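Local atomic coordinates of cystathionine beta-lyase family protein, YNBB B.subtilis ortholog (Clostridium acetobutylicum, PDB entry 3HVY), a protein that is probably a pyridoxal-phosphate-dependent lyase acting on sulfur-containing amino acids, related to cystathionine beta-lyase and methionine gamma-lyase and possibly involved in aluminium resistance. Residues I86-S91 / P230-A235; T102-A107 / G255-K260; V217-G222 / D236-S241. All blocks are in the same frame, centred on the assembly; numbering follows the deposited sequence.

Contact 1. Residues I86-S91 / P230-A235. With NA (sodium ion), chain X; EDO (1,2-ethanediol), chain Z.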
ATOM      1  N   ILE D  86      -6.673 -26.488  -4.417  1.00 28.47           N
ATOM      2  CA  ILE D  86      -6.155 -26.568  -5.786  1.00 29.31           C
ATOM      3  C   ILE D  86      -5.120 -27.690  -5.923  1.00 29.36           C
ATOM      4  O   ILE D  86      -5.137 -28.483  -6.882  1.00 27.11           O
ATOM      5  CB  ILE D  86      -5.537 -25.225  -6.238  1.00 27.15           C
ATOM      6  CG1 ILE D  86      -6.660 -24.201  -6.407  1.00 30.50           C
ATOM      7  CG2 ILE D  86      -4.711 -25.395  -7.541  1.00 27.25           C
ATOM      8  CD1 ILE D  86      -6.173 -22.710  -6.506  1.00 24.08           C
ATOM      9  N   PHE D  87      -4.234 -27.771  -4.944  1.00 29.21           N
ATOM     10  CA  PHE D  87      -3.165 -28.756  -4.975  1.00 29.35           C
ATOM     11  C   PHE D  87      -3.575 -30.136  -4.445  1.00 29.90           C
ATOM     12  O   PHE D  87      -2.794 -31.074  -4.471  1.00 31.95           O
ATOM     13  CB  PHE D  87      -1.952 -28.229  -4.193  1.00 29.13           C
ATOM     14  CG  PHE D  87      -1.151 -27.202  -4.943  1.00 33.56           C
ATOM     15  CD1 PHE D  87      -0.339 -27.581  -5.991  1.00 30.91           C
ATOM     16  CD2 PHE D  87      -1.212 -25.861  -4.609  1.00 34.99           C
ATOM     17  CE1 PHE D  87       0.433 -26.635  -6.698  1.00 30.51           C
ATOM     18  CE2 PHE D  87      -0.480 -24.922  -5.292  1.00 38.57           C
ATOM     19  CZ  PHE D  87       0.366 -25.309  -6.341  1.00 34.38           C
ATOM     20  N   ASN D  88      -4.793 -30.222  -3.938  1.00 25.65           N
ATOM     21  CA  ASN D  88      -5.326 -31.437  -3.309  1.00 28.15           C
ATOM     22  C   ASN D  88      -4.463 -31.930  -2.158  1.00 30.26           C
ATOM     23  O   ASN D  88      -4.162 -33.130  -2.058  1.00 28.78           O
ATOM     24  CB  ASN D  88      -5.581 -32.509  -4.374  1.00 27.81           C
ATOM     25  CG  ASN D  88      -6.657 -32.091  -5.344  1.00 33.09           C
ATOM     26  OD1 ASN D  88      -7.744 -31.713  -4.922  1.00 33.45           O
ATOM     27  ND2 ASN D  88      -6.372 -32.155  -6.639  1.00 31.48           N
ATOM     28  N   THR D  89      -4.093 -30.986  -1.286  1.00 28.55           N
ATOM     29  CA  THR D  89      -3.277 -31.263  -0.109  1.00 31.15           C
ATOM     30  C   THR D  89      -4.105 -30.997   1.152  1.00 31.21           C
ATOM     31  O   THR D  89      -5.140 -30.326   1.094  1.00 28.81           O
ATOM     32  CB  THR D  89      -2.036 -30.352  -0.063  1.00 31.06           C
ATOM     33  OG1 THR D  89      -2.429 -28.961   0.057  1.00 27.46           O
ATOM     34  CG2 THR D  89      -1.172 -30.582  -1.257  1.00 26.05           C
ATOM     35  N   GLU D  90      -3.672 -31.536   2.275  1.00 31.58           N
ATOM     36  CA  GLU D  90      -4.305 -31.215   3.564  1.00 30.56           C
ATOM     37  C   GLU D  90      -4.133 -29.736   3.908  1.00 30.79           C
ATOM     38  O   GLU D  90      -5.048 -29.101   4.388  1.00 33.55           O
ATOM     39  CB  GLU D  90      -3.677 -32.014   4.692  1.00 28.05           C
ATOM     40  CG  GLU D  90      -3.968 -33.487   4.614  1.00 30.23           C
ATOM     41  CD  GLU D  90      -3.178 -34.301   5.628  1.00 34.33           C
ATOM     42  OE1 GLU D  90      -2.298 -33.784   6.346  1.00 33.77           O
ATOM     43  OE2 GLU D  90      -3.471 -35.487   5.712  1.00 35.13           O
ATOM     44  N   SER D  91      -2.957 -29.184   3.643  1.00 27.19           N
ATOM     45  CA  SER D  91      -2.655 -27.815   4.027  1.00 29.67           C
ATOM     46  C   SER D  91      -1.820 -27.072   3.020  1.00 25.28           C
ATOM     47  O   SER D  91      -1.218 -27.655   2.103  1.00 27.36           O
ATOM     48  CB  SER D  91      -1.848 -27.780   5.341  1.00 29.67           C
ATOM     49  OG  SER D  91      -2.390 -28.648   6.265  1.00 42.92           O
ATOM     50  N   PRO D 230       2.433 -32.134  -8.548  1.00 28.82           N
ATOM     51  CA  PRO D 230       3.124 -33.283  -7.914  1.00 28.06           C
ATOM     52  C   PRO D 230       2.373 -33.860  -6.711  1.00 27.64           C
ATOM     53  O   PRO D 230       2.468 -35.040  -6.425  1.00 29.35           O
ATOM     54  CB  PRO D 230       4.453 -32.690  -7.520  1.00 29.25           C
ATOM     55  CG  PRO D 230       4.636 -31.527  -8.462  1.00 28.94           C
ATOM     56  CD  PRO D 230       3.287 -30.949  -8.635  1.00 30.07           C
ATOM     57  N   THR D 231       1.592 -33.011  -6.037  1.00 31.28           N
ATOM     58  CA  THR D 231       0.798 -33.398  -4.890  1.00 31.26           C
ATOM     59  C   THR D 231      -0.367 -34.319  -5.277  1.00 33.62           C
ATOM     60  O   THR D 231      -0.964 -34.969  -4.436  1.00 33.04           O
ATOM     61  CB  THR D 231       0.314 -32.171  -4.140  1.00 28.55           C
ATOM     62  OG1 THR D 231      -0.264 -31.247  -5.053  1.00 29.80           O
ATOM     63  CG2 THR D 231       1.469 -31.508  -3.426  1.00 25.94           C
ATOM     64  N   ASP D 232      -0.684 -34.349  -6.558  1.00 37.39           N
ATOM     65  CA  ASP D 232      -1.713 -35.235  -7.100  1.00 34.93           C
ATOM     66  C   ASP D 232      -1.129 -36.619  -7.409  1.00 34.73           C
ATOM     67  O   ASP D 232      -1.869 -37.535  -7.744  1.00 30.70           O
ATOM     68  CB  ASP D 232      -2.271 -34.671  -8.401  1.00 34.27           C
ATOM     69  CG  ASP D 232      -3.033 -33.364  -8.201  1.00 37.60           C
ATOM     70  OD1 ASP D 232      -3.942 -33.369  -7.381  1.00 29.91           O
ATOM     71  OD2 ASP D 232      -2.744 -32.334  -8.862  1.00 33.22           O
ATOM     72  N   VAL D 233       0.193 -36.769  -7.363  1.00 31.77           N
ATOM     73  CA  VAL D 233       0.801 -38.081  -7.655  1.00 30.59           C
ATOM     74  C   VAL D 233       1.744 -38.563  -6.546  1.00 30.47           C
ATOM     75  O   VAL D 233       2.736 -39.233  -6.801  1.00 32.28           O
ATOM     76  CB  VAL D 233       1.471 -38.063  -9.090  1.00 29.14           C
ATOM     77  CG1 VAL D 233       0.375 -37.839 -10.176  1.00 30.17           C
ATOM     78  CG2 VAL D 233       2.493 -37.027  -9.189  1.00 23.25           C
ATOM     79  N   GLY D 234       1.471 -38.139  -5.312  1.00 31.43           N
ATOM     80  CA  GLY D 234       2.168 -38.660  -4.128  1.00 30.26           C
ATOM     81  C   GLY D 234       3.169 -37.781  -3.422  1.00 28.43           C
ATOM     82  O   GLY D 234       3.813 -38.235  -2.489  1.00 31.13           O
ATOM     83  N   ALA D 235       3.369 -36.555  -3.874  1.00 28.00           N
ATOM     84  CA  ALA D 235       4.271 -35.679  -3.188  1.00 29.99           C
ATOM     85  C   ALA D 235       3.670 -35.374  -1.815  1.00 33.15           C
ATOM     86  O   ALA D 235       2.463 -35.104  -1.714  1.00 31.65           O
ATOM     87  CB  ALA D 235       4.496 -34.347  -4.005  1.00 28.25           C
TER
HETATM   88 NA    NA X 427      -9.232 -30.071  -4.396  1.00 37.09          NA
HETATM   89  C1  EDO Z 429      -7.097 -31.840 -10.657  1.00 42.24           C
HETATM   90  O1  EDO Z 429      -7.594 -31.369  -9.372  1.00 63.92           O
HETATM   91  C2  EDO Z 429      -5.930 -32.805 -10.599  1.00 51.03           C
HETATM   92  O2  EDO Z 429      -6.403 -34.172 -10.638  1.00 51.11           O
HETATM   93  O   HOH W   1      -4.218 -29.939  -8.963  1.00 30.76           O
HETATM   94  O   HOH W   2      -1.714 -34.397  -1.797  1.00 27.11           O
HETATM   95  O   HOH W   3     -11.257 -31.272  -4.879  1.00 47.75           O
HETATM   96  O   HOH W   4      -9.017 -30.778  -1.852  1.00 44.30           O
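F87 and T231 bring their backbones to a CA-CA distance of 6.1 Å where the Schellman motif that ends helix 74-87 meets the 3-10 segment beginning at P230, in the loop between strands 214-218 and 237-241. N88 supplies the positive phi of that motif, and its CA lies 6.5 Å from the CA of D232. T231 OG1 donates to F87 O over 2.6 Å, meeting a lone pair in the carbonyl plane; its chi1 of 49° tucks OG1 between its own backbone N and carbonyl carbon, leaving CG2 to pack on T89 CG2 at 3.5 Å. The same OG1 lies at the edge of the F87 ring. Y256, outside the pair, meets that ring with the planes about 20° apart. One water joins I86 O to D232 OD2, and a second joins N88 O to T231 O, so polar links continue past the direct bonds. The N88 amide has two roles: OD1 binds the sodium ion at 2.3 Å, with N85 O among its other ligands, and the ion probably polarises the amide. At its other end, N88 ND2 gives a nearly straight, in-plane bond (169°) to the syn lone pair of D232 OD1, 2.8 Å away.

Contact 2. Residues T102-A107 / G255-K260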
ATOM      1  N   THR D 102      13.554 -19.797  -3.130  1.00 31.22           N
ATOM      2  CA  THR D 102      14.586 -20.497  -2.396  1.00 31.85           C
ATOM      3  C   THR D 102      14.278 -20.536  -0.915  1.00 34.00           C
ATOM      4  O   THR D 102      14.528 -21.564  -0.244  1.00 32.58           O
ATOM      5  CB  THR D 102      15.981 -19.897  -2.616  1.00 37.61           C
ATOM      6  OG1 THR D 102      16.308 -19.976  -3.995  1.00 37.67           O
ATOM      7  CG2 THR D 102      17.024 -20.698  -1.854  1.00 34.58           C
ATOM      8  N   HIS D 103      13.706 -19.435  -0.410  1.00 34.50           N
ATOM      9  CA  HIS D 103      13.333 -19.304   0.977  1.00 29.47           C
ATOM     10  C   HIS D 103      12.243 -20.310   1.276  1.00 31.21           C
ATOM     11  O   HIS D 103      12.324 -21.011   2.278  1.00 33.71           O
ATOM     12  CB  HIS D 103      12.849 -17.876   1.225  1.00 30.66           C
ATOM     13  CG  HIS D 103      12.551 -17.540   2.654  1.00 29.92           C
ATOM     14  ND1 HIS D 103      12.188 -16.261   3.046  1.00 34.48           N
ATOM     15  CD2 HIS D 103      12.577 -18.285   3.785  1.00 31.75           C
ATOM     16  CE1 HIS D 103      11.963 -16.251   4.345  1.00 31.55           C
ATOM     17  NE2 HIS D 103      12.205 -17.467   4.821  1.00 31.64           N
ATOM     18  N   ALA D 104      11.230 -20.399   0.424  1.00 32.95           N
ATOM     19  CA  ALA D 104      10.122 -21.359   0.626  1.00 30.86           C
ATOM     20  C   ALA D 104      10.622 -22.815   0.594  1.00 32.52           C
ATOM     21  O   ALA D 104      10.244 -23.623   1.445  1.00 30.67           O
ATOM     22  CB  ALA D 104       9.044 -21.166  -0.407  1.00 28.72           C
ATOM     23  N   ILE D 105      11.509 -23.112  -0.350  1.00 32.43           N
ATOM     24  CA  ILE D 105      12.091 -24.439  -0.499  1.00 30.88           C
ATOM     25  C   ILE D 105      12.938 -24.770   0.720  1.00 31.49           C
ATOM     26  O   ILE D 105      12.730 -25.791   1.370  1.00 30.79           O
ATOM     27  CB  ILE D 105      12.901 -24.579  -1.822  1.00 31.40           C
ATOM     28  CG1 ILE D 105      11.945 -24.545  -3.045  1.00 33.06           C
ATOM     29  CG2 ILE D 105      13.745 -25.894  -1.824  1.00 27.82           C
ATOM     30  CD1 ILE D 105      12.623 -24.177  -4.297  1.00 36.88           C
ATOM     31  N   GLY D 106      13.840 -23.868   1.069  1.00 31.77           N
ATOM     32  CA  GLY D 106      14.646 -24.008   2.281  1.00 31.50           C
ATOM     33  C   GLY D 106      13.859 -24.224   3.565  1.00 33.18           C
ATOM     34  O   GLY D 106      14.243 -25.053   4.384  1.00 31.00           O
ATOM     35  N   ALA D 107      12.773 -23.478   3.754  1.00 31.33           N
ATOM     36  CA  ALA D 107      11.957 -23.593   4.947  1.00 28.69           C
ATOM     37  C   ALA D 107      11.306 -24.999   4.995  1.00 30.69           C
ATOM     38  O   ALA D 107      11.161 -25.597   6.065  1.00 30.28           O
ATOM     39  CB  ALA D 107      10.895 -22.493   4.969  1.00 27.70           C
ATOM     40  N   GLY D 255       5.931 -16.630  -1.465  1.00 35.59           N
ATOM     41  CA  GLY D 255       6.148 -18.044  -1.751  1.00 32.91           C
ATOM     42  C   GLY D 255       5.034 -18.874  -1.130  1.00 32.14           C
ATOM     43  O   GLY D 255       4.206 -18.353  -0.368  1.00 29.35           O
ATOM     44  N   TYR D 256       5.033 -20.169  -1.452  1.00 31.41           N
ATOM     45  CA  TYR D 256       4.066 -21.080  -0.921  1.00 30.11           C
ATOM     46  C   TYR D 256       4.734 -22.409  -0.551  1.00 31.50           C
ATOM     47  O   TYR D 256       5.776 -22.777  -1.103  1.00 27.54           O
ATOM     48  CB  TYR D 256       2.896 -21.279  -1.891  1.00 30.84           C
ATOM     49  CG  TYR D 256       3.222 -22.129  -3.112  1.00 29.57           C
ATOM     50  CD1 TYR D 256       3.714 -21.546  -4.274  1.00 28.22           C
ATOM     51  CD2 TYR D 256       3.046 -23.524  -3.082  1.00 33.69           C
ATOM     52  CE1 TYR D 256       4.048 -22.335  -5.372  1.00 26.57           C
ATOM     53  CE2 TYR D 256       3.388 -24.313  -4.182  1.00 33.10           C
ATOM     54  CZ  TYR D 256       3.871 -23.707  -5.328  1.00 30.80           C
ATOM     55  OH  TYR D 256       4.216 -24.436  -6.451  1.00 29.41           O
ATOM     56  N   ILE D 257       4.134 -23.067   0.437  1.00 29.83           N
ATOM     57  CA  ILE D 257       4.427 -24.428   0.813  1.00 29.04           C
ATOM     58  C   ILE D 257       3.091 -25.141   0.921  1.00 29.65           C
ATOM     59  O   ILE D 257       2.148 -24.584   1.441  1.00 31.93           O
ATOM     60  CB  ILE D 257       5.179 -24.531   2.131  1.00 30.37           C
ATOM     61  CG1 ILE D 257       6.501 -23.826   2.016  1.00 31.18           C
ATOM     62  CG2 ILE D 257       5.328 -26.082   2.546  1.00 28.24           C
ATOM     63  CD1 ILE D 257       7.355 -23.822   3.285  1.00 27.77           C
ATOM     64  N   ALA D 258       2.994 -26.344   0.368  1.00 30.58           N
ATOM     65  CA  ALA D 258       1.747 -27.099   0.346  1.00 29.20           C
ATOM     66  C   ALA D 258       2.037 -28.578   0.520  1.00 31.05           C
ATOM     67  O   ALA D 258       3.043 -29.108   0.043  1.00 30.21           O
ATOM     68  CB  ALA D 258       0.974 -26.890  -0.944  1.00 30.21           C
ATOM     69  N   GLY D 259       1.115 -29.253   1.185  1.00 30.24           N
ATOM     70  CA  GLY D 259       1.273 -30.678   1.465  1.00 28.79           C
ATOM     71  C   GLY D 259       0.514 -31.169   2.685  1.00 26.76           C
ATOM     72  O   GLY D 259      -0.503 -30.599   3.093  1.00 26.80           O
ATOM     73  N   LYS D 260       1.013 -32.251   3.266  1.00 28.77           N
ATOM     74  CA  LYS D 260       0.457 -32.797   4.467  1.00 30.31           C
ATOM     75  C   LYS D 260       0.570 -31.790   5.576  1.00 29.62           C
ATOM     76  O   LYS D 260       1.577 -31.136   5.698  1.00 30.94           O
ATOM     77  CB  LYS D 260       1.177 -34.125   4.834  1.00 31.41           C
ATOM     78  CG  LYS D 260       0.941 -35.150   3.713  1.00 36.85           C
ATOM     79  CD  LYS D 260       0.759 -36.546   4.121  1.00 53.99           C
ATOM     80  CE  LYS D 260       0.390 -37.427   2.901  1.00 61.03           C
ATOM     81  NZ  LYS D 260      -1.089 -37.689   2.742  1.00 60.17           N
TER
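Helix-on-sheet packing in the large domain, consistent with a fold-type I PLP enzyme, brings A104 and A107 of helix 101-111 onto strand 255-259. The short segments run in similar directions, 28° apart, with their axes 7.6 Å apart at closest approach. That close spacing is matched by small residues: A104 CB points to the strand and lies 3.7 Å from Y256 O, while the CA atoms of A104 and G255 are 5.7 Å apart. Where the strand does present a bulky group, I257 places CG1 beside its backbone N (chi1 -61°) and extends CD1 from there (chi2 179°). I257 CD1 thus ends 3.4 Å from A104 O and 4.1 Å from A107 CB, on one face of the helix. No hydrogen bond crosses the interface, so its contacts are van der Waals ones between buried groups. Two residues before A104, T102 OG1 is hydrogen-bonded to the phosphate oxygen OP1 of the PLP-lysine at position 244, placing the helix at the cofactor. Y256 points away from the helix, its OH hydrogen-bonded to E223 OE2. Strand 255-259 pairs with strands 91-95 and 237-241, helix 261-271 adjoins A107 and I257, and H103 packs on V271 of the second subunit.

Contact 3. Residues V217-G222 / D236-S241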
ATOM      1  N   VAL D 217       8.866 -32.056  -3.439  1.00 28.65           N
ATOM      2  CA  VAL D 217       9.135 -31.555  -4.834  1.00 29.97           C
ATOM      3  C   VAL D 217       9.207 -30.010  -4.908  1.00 30.09           C
ATOM      4  O   VAL D 217       8.273 -29.320  -4.534  1.00 28.87           O
ATOM      5  CB  VAL D 217       8.069 -32.051  -5.817  1.00 29.87           C
ATOM      6  CG1 VAL D 217       8.384 -31.705  -7.305  1.00 26.01           C
ATOM      7  CG2 VAL D 217       7.892 -33.570  -5.650  1.00 28.22           C
ATOM      8  N   ASP D 218      10.348 -29.502  -5.352  1.00 28.02           N
ATOM      9  CA  ASP D 218      10.531 -28.096  -5.712  1.00 29.43           C
ATOM     10  C   ASP D 218       9.696 -27.904  -6.965  1.00 28.61           C
ATOM     11  O   ASP D 218      10.039 -28.449  -8.022  1.00 29.03           O
ATOM     12  CB  ASP D 218      12.009 -27.867  -5.985  1.00 29.04           C
ATOM     13  CG  ASP D 218      12.309 -26.494  -6.567  1.00 34.65           C
ATOM     14  OD1 ASP D 218      11.343 -25.751  -6.861  1.00 33.23           O
ATOM     15  OD2 ASP D 218      13.533 -26.187  -6.769  1.00 32.13           O
ATOM     16  N   ASN D 219       8.568 -27.193  -6.840  1.00 30.57           N
ATOM     17  CA  ASN D 219       7.590 -27.096  -7.944  1.00 27.62           C
ATOM     18  C   ASN D 219       7.752 -25.822  -8.774  1.00 31.24           C
ATOM     19  O   ASN D 219       6.891 -25.501  -9.568  1.00 31.32           O
ATOM     20  CB  ASN D 219       6.176 -27.117  -7.369  1.00 30.24           C
ATOM     21  CG  ASN D 219       5.178 -27.632  -8.342  1.00 31.45           C
ATOM     22  OD1 ASN D 219       5.504 -28.512  -9.148  1.00 28.90           O
ATOM     23  ND2 ASN D 219       3.928 -27.082  -8.304  1.00 28.35           N
ATOM     24  N   CYS D 220       8.811 -25.060  -8.518  1.00 29.91           N
ATOM     25  CA  CYS D 220       9.023 -23.830  -9.254  1.00 33.51           C
ATOM     26  C   CYS D 220       8.935 -23.979 -10.782  1.00 31.45           C
ATOM     27  O   CYS D 220       9.561 -24.845 -11.344  1.00 33.44           O
ATOM     28  CB  CYS D 220      10.382 -23.226  -8.891  1.00 31.64           C
ATOM     29  SG  CYS D 220      10.426 -22.409  -7.260  1.00 39.16           S
ATOM     30  N   TYR D 221       8.179 -23.080 -11.390  1.00 32.86           N
ATOM     31  CA  TYR D 221       7.959 -22.947 -12.830  1.00 33.62           C
ATOM     32  C   TYR D 221       6.978 -23.940 -13.398  1.00 32.38           C
ATOM     33  O   TYR D 221       6.656 -23.905 -14.592  1.00 31.43           O
ATOM     34  CB  TYR D 221       9.231 -23.099 -13.612  1.00 28.12           C
ATOM     35  CG  TYR D 221      10.248 -21.979 -13.428  1.00 32.37           C
ATOM     36  CD1 TYR D 221       9.971 -20.721 -13.891  1.00 33.14           C
ATOM     37  CD2 TYR D 221      11.498 -22.203 -12.867  1.00 45.49           C
ATOM     38  CE1 TYR D 221      10.876 -19.711 -13.823  1.00 43.19           C
ATOM     39  CE2 TYR D 221      12.440 -21.142 -12.778  1.00 43.32           C
ATOM     40  CZ  TYR D 221      12.100 -19.919 -13.279  1.00 43.25           C
ATOM     41  OH  TYR D 221      12.952 -18.835 -13.233  1.00 63.15           O
ATOM     42  N   GLY D 222       6.486 -24.835 -12.572  1.00 28.52           N
ATOM     43  CA  GLY D 222       5.618 -25.875 -13.108  1.00 26.51           C
ATOM     44  C   GLY D 222       4.129 -25.671 -12.851  1.00 26.06           C
ATOM     45  O   GLY D 222       3.306 -26.419 -13.366  1.00 32.05           O
ATOM     46  N   ASP D 236       4.507 -35.388  -0.773  1.00 29.29           N
ATOM     47  CA  ASP D 236       4.096 -35.032   0.595  1.00 28.75           C
ATOM     48  C   ASP D 236       4.122 -33.542   0.877  1.00 30.85           C
ATOM     49  O   ASP D 236       3.405 -33.054   1.722  1.00 28.62           O
ATOM     50  CB  ASP D 236       5.005 -35.715   1.600  1.00 29.04           C
ATOM     51  CG  ASP D 236       4.827 -37.228   1.606  1.00 37.71           C
ATOM     52  OD1 ASP D 236       3.677 -37.679   1.675  1.00 34.65           O
ATOM     53  OD2 ASP D 236       5.845 -37.947   1.529  1.00 33.77           O
ATOM     54  N   ILE D 237       4.979 -32.826   0.176  1.00 32.24           N
ATOM     55  CA  ILE D 237       5.147 -31.434   0.366  1.00 31.43           C
ATOM     56  C   ILE D 237       5.819 -30.851  -0.868  1.00 32.14           C
ATOM     57  O   ILE D 237       6.688 -31.473  -1.501  1.00 29.87           O
ATOM     58  CB  ILE D 237       5.912 -31.132   1.692  1.00 32.31           C
ATOM     59  CG1 ILE D 237       6.006 -29.630   1.948  1.00 38.43           C
ATOM     60  CG2 ILE D 237       7.254 -31.868   1.774  1.00 31.17           C
ATOM     61  CD1 ILE D 237       6.606 -29.237   3.352  1.00 34.54           C
ATOM     62  N   ILE D 238       5.349 -29.670  -1.236  1.00 28.86           N
ATOM     63  CA  ILE D 238       5.889 -28.927  -2.387  1.00 28.30           C
ATOM     64  C   ILE D 238       6.113 -27.469  -1.968  1.00 28.45           C
ATOM     65  O   ILE D 238       5.582 -27.034  -0.953  1.00 29.57           O
ATOM     66  CB  ILE D 238       4.971 -29.002  -3.626  1.00 26.86           C
ATOM     67  CG1 ILE D 238       3.641 -28.260  -3.404  1.00 30.64           C
ATOM     68  CG2 ILE D 238       4.698 -30.451  -4.026  1.00 29.72           C
ATOM     69  CD1 ILE D 238       2.772 -28.188  -4.675  1.00 29.02           C
ATOM     70  N   ALA D 239       6.912 -26.739  -2.750  1.00 29.73           N
ATOM     71  CA  ALA D 239       7.214 -25.336  -2.493  1.00 29.60           C
ATOM     72  C   ALA D 239       7.458 -24.638  -3.796  1.00 28.02           C
ATOM     73  O   ALA D 239       7.898 -25.272  -4.801  1.00 25.54           O
ATOM     74  CB  ALA D 239       8.441 -25.154  -1.576  1.00 28.44           C
ATOM     75  N   GLY D 240       7.175 -23.337  -3.794  1.00 31.46           N
ATOM     76  CA  GLY D 240       7.353 -22.494  -4.980  1.00 31.98           C
ATOM     77  C   GLY D 240       7.333 -21.010  -4.699  1.00 35.53           C
ATOM     78  O   GLY D 240       7.156 -20.612  -3.558  1.00 35.75           O
ATOM     79  N   SER D 241       7.527 -20.210  -5.757  1.00 36.35           N
ATOM     80  CA  SER D 241       7.649 -18.749  -5.696  1.00 35.47           C
ATOM     81  C   SER D 241       6.419 -18.102  -6.279  1.00 34.78           C
ATOM     82  O   SER D 241       5.925 -18.528  -7.299  1.00 33.67           O
ATOM     83  CB  SER D 241       8.871 -18.262  -6.490  1.00 37.33           C
ATOM     84  OG  SER D 241       8.913 -16.837  -6.601  1.00 34.85           O
TER
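V217 and I238 project from the same face of a parallel strand pair in the central seven-stranded sheet, and D218 and A239 from the other. V217 CA lies 4.8 Å from I238 CA, and D218 CA 5.4 Å from A239 CA. V217 CB meets I238 CG2 at 4.1 Å, and a CA-H...O contact from I238 CA to V217 O supplements a weak bond from A239 N to that oxygen. Beyond V217 the N219 side chain lies alongside that of I238, both pointing the same way, with ND2 4.0 Å from I238 CD1. The polar end of N219 is held from outside: OD1 accepts from R184, while ND2 donates to E229 and Y256. On the opposite face D218 extends with chi1 172°, carrying OD2 to a hydrogen bond with pyridine N1 of the PLP-lysine at position 244. An aspartate at this nitrogen is a hallmark of fold-type I PLP enzymes. C220 sets SG alongside the second strand, 3.8 Å from G240 CA. The D218-A239 bridge is closed by N219 N donating to A239 O at 2.9 Å. An Asx turn fixes the other carboxylate oxygen: C220 N donates to D218 OD1 over 3.1 Å at 160°.

Contacts 2 and 3 adjoin in the seven-stranded sheet, their centres 7 Å apart, while contact 1 lies 13 Å from contact 2 and 11 Å from contact 3, nearer the surface. Along the chain, 86-91 and 102-107 come first, then 217-222, 230-235, 236-241 and 255-260; contact 3 is nested within contact 2, whereas contact 1 crosses both. Strands 237-241 and 255-259 are neighbours, A258 O lying 2.7 Å from I238 N. S91 N reaches G259 O at 2.9 Å, and F87 CD1 packs 3.4 Å from I238 CD1. The sodium-binding corner thereby borders the same sheet from which D218, with T102 of the adjoining helix, reaches the cofactor.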